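Local structure of viral protein F93 (Sulfolobus turreted icosahedral virus, 2CO5) at residues 50-62 against 70-82. The protein probably binds DNA through its winged-helix fold and may act as a transcriptional regulator during infection of its archaeal host. Sequence-based numbering, arbitrary orientation.
Sequences LIDSLIDDKILRE and VLFLTEKGMKEFE
The wing of this winged-helix fold is the antiparallel hairpin of strands 60-63 and 70-73, and R61 faces F72 in its hydrogen-bonded pair: R61 N donates to F72 O and F72 N to R61 O, each at 2.7 Å. Their side chains share one face of the sheet. R61 starts out extended but bends at chi3 (98°), which lays the guanidinium flat over F72, planes 7° apart. The cation-pi contact is off-centre: R61 CZ sits 4.4 Å from the centroid of the F72 ring, displaced toward F72 CB and CG, and R61 NH2 is 3.7 Å from F72 CG. On the other face L60, L71 and L73 turn to the core, where L71 CD2 meets I55 CD1 at 3.7 Å and also touches I51 of helix 44-56, the likely recognition helix. That helix ends in a Schellman motif with K58 at positive phi as C-prime, and the turn after it is tied to the start of helix 75-92. The backbone N-H of T74, the N-cap, donates to I59 O, while its OG1 accepts from G77 N and lies within hydrogen-bonding reach of both K58 O and I59 O. G77 brings its CA within 3.5 Å of I59 O. In the same first turn, the extended K76 chain runs past I59 CD1, and K76 NZ donates to D57 O at 3.0 Å and forms a longer salt bridge with D57 OD1; the other carboxylate oxygen, D57 OD2, is hydrogen-bonded to Y6 OH.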
loop_
_atom_site.group_PDB
_atom_site.type_symbol
_atom_site.label_atom_id
_atom_site.label_comp_id
_atom_site.label_asym_id
_atom_site.label_seq_id
_atom_site.Cartn_x
_atom_site.Cartn_y
_atom_site.Cartn_z
ATOM N N LEU B 50 14.217 -4.951 3.346
ATOM C CA LEU B 50 13.177 -4.095 3.942
ATOM C C LEU B 50 13.459 -3.867 5.421
ATOM O O LEU B 50 13.357 -2.748 5.915
ATOM C CB LEU B 50 11.775 -4.707 3.778
ATOM C CG LEU B 50 11.207 -4.836 2.359
ATOM C CD1 LEU B 50 9.839 -5.527 2.399
ATOM C CD2 LEU B 50 11.113 -3.487 1.651
ATOM N N ILE B 51 13.810 -4.945 6.120
ATOM C CA ILE B 51 14.202 -4.870 7.518
ATOM C C ILE B 51 15.398 -3.934 7.706
ATOM O O ILE B 51 15.388 -3.095 8.605
ATOM C CB ILE B 51 14.553 -6.270 8.092
ATOM C CG1 ILE B 51 13.310 -7.160 8.146
ATOM C CG2 ILE B 51 15.146 -6.147 9.494
ATOM C CD1 ILE B 51 13.621 -8.609 8.425
ATOM N N ASP B 52 16.414 -4.072 6.853
ATOM C CA ASP B 52 17.623 -3.247 6.956
ATOM C C ASP B 52 17.282 -1.775 6.856
ATOM O O ASP B 52 17.767 -0.965 7.641
ATOM C CB ASP B 52 18.642 -3.608 5.873
ATOM C CG ASP B 52 19.350 -4.928 6.137
ATOM O OD1 ASP B 52 19.241 -5.470 7.260
ATOM O OD2 ASP B 52 20.026 -5.426 5.209
ATOM N N SER B 53 16.445 -1.429 5.885
ATOM C CA SER B 53 16.039 -0.038 5.686
ATOM C C SER B 53 15.374 0.503 6.946
ATOM O O SER B 53 15.702 1.597 7.396
ATOM C CB SER B 53 15.107 0.089 4.471
ATOM O OG SER B 53 15.822 -0.155 3.264
ATOM N N LEU B 54 14.461 -0.282 7.521
ATOM C CA LEU B 54 13.763 0.092 8.762
ATOM C C LEU B 54 14.724 0.289 9.932
ATOM O O LEU B 54 14.575 1.228 10.707
ATOM C CB LEU B 54 12.712 -0.969 9.141
ATOM C CG LEU B 54 11.282 -0.861 8.585
ATOM C CD1 LEU B 54 11.158 0.072 7.405
ATOM C CD2 LEU B 54 10.753 -2.244 8.234
ATOM N N ILE B 55 15.699 -0.611 10.050
ATOM C CA ILE B 55 16.714 -0.543 11.103
ATOM C C ILE B 55 17.622 0.669 10.939
ATOM O O ILE B 55 17.914 1.370 11.911
ATOM C CB ILE B 55 17.583 -1.825 11.136
ATOM C CG1 ILE B 55 16.765 -2.998 11.688
ATOM C CG2 ILE B 55 18.846 -1.602 11.972
ATOM C CD1 ILE B 55 17.479 -4.332 11.649
ATOM N N ASP B 56 18.082 0.910 9.713
ATOM C CA ASP B 56 18.998 2.023 9.463
ATOM C C ASP B 56 18.269 3.373 9.575
ATOM O O ASP B 56 18.905 4.387 9.842
ATOM C CB ASP B 56 19.685 1.895 8.091
ATOM C CG ASP B 56 20.511 0.625 7.946
ATOM O OD1 ASP B 56 20.928 0.051 8.969
ATOM O OD2 ASP B 56 20.746 0.203 6.789
ATOM N N ASP B 57 16.944 3.375 9.379
ATOM C CA ASP B 57 16.106 4.577 9.553
ATOM C C ASP B 57 15.495 4.706 10.962
ATOM O O ASP B 57 14.630 5.557 11.194
ATOM C CB ASP B 57 14.973 4.581 8.517
ATOM C CG ASP B 57 14.257 5.928 8.420
ATOM O OD1 ASP B 57 14.931 6.976 8.456
ATOM O OD2 ASP B 57 13.015 5.941 8.295
ATOM N N LYS B 58 15.924 3.855 11.892
ATOM C CA LYS B 58 15.520 3.950 13.302
ATOM C C LYS B 58 14.030 3.702 13.548
ATOM O O LYS B 58 13.504 4.095 14.585
ATOM C CB LYS B 58 15.918 5.310 13.904
ATOM C CG LYS B 58 17.314 5.820 13.537
ATOM C CD LYS B 58 18.400 4.797 13.825
ATOM C CE LYS B 58 19.781 5.436 13.782
ATOM N NZ LYS B 58 20.867 4.420 13.746
ATOM N N ILE B 59 13.364 3.045 12.602
ATOM C CA ILE B 59 11.983 2.585 12.776
ATOM C C ILE B 59 12.015 1.323 13.629
ATOM O O ILE B 59 11.252 1.178 14.588
ATOM C CB ILE B 59 11.314 2.262 11.407
ATOM C CG1 ILE B 59 11.234 3.516 10.527
ATOM C CG2 ILE B 59 9.925 1.658 11.605
ATOM C CD1 ILE B 59 10.419 4.653 11.125
ATOM N N LEU B 60 12.915 0.415 13.260
ATOM C CA LEU B 60 13.252 -0.742 14.079
ATOM C C LEU B 60 14.614 -0.531 14.727
ATOM O O LEU B 60 15.414 0.303 14.277
ATOM C CB LEU B 60 13.299 -2.017 13.230
ATOM C CG LEU B 60 11.989 -2.530 12.640
ATOM C CD1 LEU B 60 12.247 -3.809 11.849
ATOM C CD2 LEU B 60 10.967 -2.772 13.738
ATOM N N ARG B 61 14.857 -1.297 15.788
ATOM C CA ARG B 61 16.172 -1.427 16.411
ATOM C C ARG B 61 16.540 -2.905 16.446
ATOM O O ARG B 61 15.665 -3.761 16.589
ATOM C CB ARG B 61 16.161 -0.864 17.836
ATOM C CG ARG B 61 17.211 -1.484 18.780
ATOM C CD ARG B 61 17.465 -0.670 20.041
ATOM N NE ARG B 61 16.727 -1.150 21.212
ATOM C CZ ARG B 61 15.480 -0.807 21.531
ATOM N NH1 ARG B 61 14.774 0.020 20.760
ATOM N NH2 ARG B 61 14.931 -1.291 22.647
ATOM N N GLU B 62 17.835 -3.192 16.339
ATOM C CA GLU B 62 18.331 -4.559 16.385
ATOM C C GLU B 62 19.368 -4.695 17.492
ATOM O O GLU B 62 20.329 -3.933 17.539
ATOM C CB GLU B 62 18.952 -4.921 15.041
ATOM C CG GLU B 62 19.101 -6.409 14.785
ATOM C CD GLU B 62 19.696 -6.692 13.414
ATOM O OE1 GLU B 62 20.889 -6.376 13.203
ATOM O OE2 GLU B 62 18.971 -7.226 12.545
ATOM N N VAL B 70 17.578 -9.792 17.893
ATOM C CA VAL B 70 16.235 -9.395 18.303
ATOM C C VAL B 70 15.879 -8.057 17.680
ATOM O O VAL B 70 16.664 -7.106 17.740
ATOM C CB VAL B 70 16.098 -9.271 19.834
ATOM C CG1 VAL B 70 14.702 -8.760 20.193
ATOM C CG2 VAL B 70 16.377 -10.608 20.515
ATOM N N LEU B 71 14.692 -7.998 17.076
ATOM C CA LEU B 71 14.152 -6.755 16.540
ATOM C C LEU B 71 13.287 -6.071 17.598
ATOM O O LEU B 71 12.563 -6.726 18.345
ATOM C CB LEU B 71 13.331 -7.012 15.268
ATOM C CG LEU B 71 14.102 -7.504 14.041
ATOM C CD1 LEU B 71 13.145 -7.797 12.883
ATOM C CD2 LEU B 71 15.178 -6.482 13.624
ATOM N N PHE B 72 13.395 -4.747 17.654
ATOM C CA PHE B 72 12.575 -3.915 18.517
ATOM C C PHE B 72 11.942 -2.815 17.681
ATOM O O PHE B 72 12.593 -2.255 16.796
ATOM C CB PHE B 72 13.421 -3.265 19.603
ATOM C CG PHE B 72 14.030 -4.240 20.572
ATOM C CD1 PHE B 72 15.263 -4.820 20.306
ATOM C CD2 PHE B 72 13.379 -4.562 21.752
ATOM C CE1 PHE B 72 15.832 -5.719 21.191
ATOM C CE2 PHE B 72 13.950 -5.457 22.654
ATOM C CZ PHE B 72 15.179 -6.039 22.360
ATOM N N LEU B 73 10.679 -2.508 17.977
ATOM C CA LEU B 73 10.000 -1.361 17.400
ATOM C C LEU B 73 10.262 -0.141 18.288
ATOM O O LEU B 73 9.955 -0.153 19.464
ATOM C CB LEU B 73 8.493 -1.642 17.295
ATOM C CG LEU B 73 7.650 -0.700 16.433
ATOM C CD1 LEU B 73 8.080 -0.769 14.984
ATOM C CD2 LEU B 73 6.180 -1.045 16.561
ATOM N N THR B 74 10.835 0.910 17.714
ATOM C CA THR B 74 11.127 2.137 18.444
ATOM C C THR B 74 9.894 3.025 18.563
ATOM O O THR B 74 8.868 2.765 17.931
ATOM C CB THR B 74 12.216 2.960 17.725
ATOM O OG1 THR B 74 11.711 3.419 16.457
ATOM C CG2 THR B 74 13.476 2.120 17.518
ATOM N N GLU B 75 10.009 4.081 19.366
ATOM C CA GLU B 75 8.954 5.083 19.482
ATOM C C GLU B 75 8.658 5.691 18.119
ATOM O O GLU B 75 7.500 5.885 17.753
ATOM C CB GLU B 75 9.369 6.191 20.447
ATOM C CG GLU B 75 9.499 5.754 21.895
ATOM C CD GLU B 75 10.148 6.815 22.759
ATOM O OE1 GLU B 75 10.141 7.999 22.353
ATOM O OE2 GLU B 75 10.665 6.464 23.842
ATOM N N LYS B 76 9.721 5.990 17.365
ATOM C CA LYS B 76 9.591 6.494 15.998
ATOM C C LYS B 76 8.794 5.507 15.132
ATOM O O LYS B 76 7.949 5.913 14.323
ATOM C CB LYS B 76 10.977 6.745 15.386
ATOM C CG LYS B 76 10.961 7.276 13.942
ATOM C CD LYS B 76 12.375 7.503 13.395
ATOM C CE LYS B 76 12.340 7.896 11.923
ATOM N NZ LYS B 76 13.657 8.383 11.413
ATOM N N GLY B 77 9.075 4.217 15.308
ATOM C CA GLY B 77 8.421 3.163 14.545
ATOM C C GLY B 77 6.970 2.949 14.908
ATOM O O GLY B 77 6.148 2.664 14.040
ATOM N N MET B 78 6.651 3.065 16.194
ATOM C CA MET B 78 5.263 2.970 16.645
ATOM C C MET B 78 4.446 4.111 16.049
ATOM O O MET B 78 3.318 3.900 15.601
ATOM C CB MET B 78 5.188 3.005 18.176
ATOM C CG MET B 78 3.776 2.856 18.762
ATOM S SD MET B 78 2.903 1.317 18.361
ATOM C CE MET B 78 1.349 1.599 19.205
ATOM N N LYS B 79 5.021 5.315 16.048
ATOM C CA LYS B 79 4.375 6.480 15.441
ATOM C C LYS B 79 4.171 6.280 13.935
ATOM O O LYS B 79 3.143 6.681 13.398
ATOM C CB LYS B 79 5.187 7.756 15.701
ATOM C CG LYS B 79 4.486 9.044 15.268
ATOM C CD LYS B 79 5.234 10.283 15.745
ATOM C CE LYS B 79 4.526 11.562 15.311
ATOM N NZ LYS B 79 5.190 12.783 15.837
ATOM N N GLU B 80 5.144 5.667 13.264
ATOM C CA GLU B 80 5.019 5.361 11.833
ATOM C C GLU B 80 3.950 4.310 11.572
ATOM O O GLU B 80 3.199 4.414 10.600
ATOM C CB GLU B 80 6.356 4.880 11.255
ATOM C CG GLU B 80 6.331 4.571 9.745
ATOM C CD GLU B 80 6.087 5.803 8.886
ATOM O OE1 GLU B 80 6.702 6.857 9.159
ATOM O OE2 GLU B 80 5.291 5.714 7.928
ATOM N N PHE B 81 3.886 3.301 12.435
ATOM C CA PHE B 81 2.861 2.263 12.326
ATOM C C PHE B 81 1.464 2.864 12.438
ATOM O O PHE B 81 0.569 2.529 11.660
ATOM C CB PHE B 81 3.047 1.188 13.405
ATOM C CG PHE B 81 1.864 0.265 13.545
ATOM C CD1 PHE B 81 1.605 -0.700 12.584
ATOM C CD2 PHE B 81 0.994 0.381 14.626
ATOM C CE1 PHE B 81 0.505 -1.548 12.702
ATOM C CE2 PHE B 81 -0.104 -0.462 14.752
ATOM C CZ PHE B 81 -0.349 -1.427 13.788
ATOM N N GLU B 82 1.287 3.744 13.416
ATOM C CA GLU B 82 0.005 4.391 13.626
ATOM C C GLU B 82 -0.379 5.217 12.406
ATOM O O GLU B 82 -1.524 5.167 11.951
ATOM C CB GLU B 82 0.042 5.249 14.890
ATOM C CG GLU B 82 0.091 4.423 16.172
ATOM C CD GLU B 82 0.306 5.260 17.433
ATOM O OE1 GLU B 82 0.236 6.507 17.352
ATOM O OE2 GLU B 82 0.551 4.661 18.502
#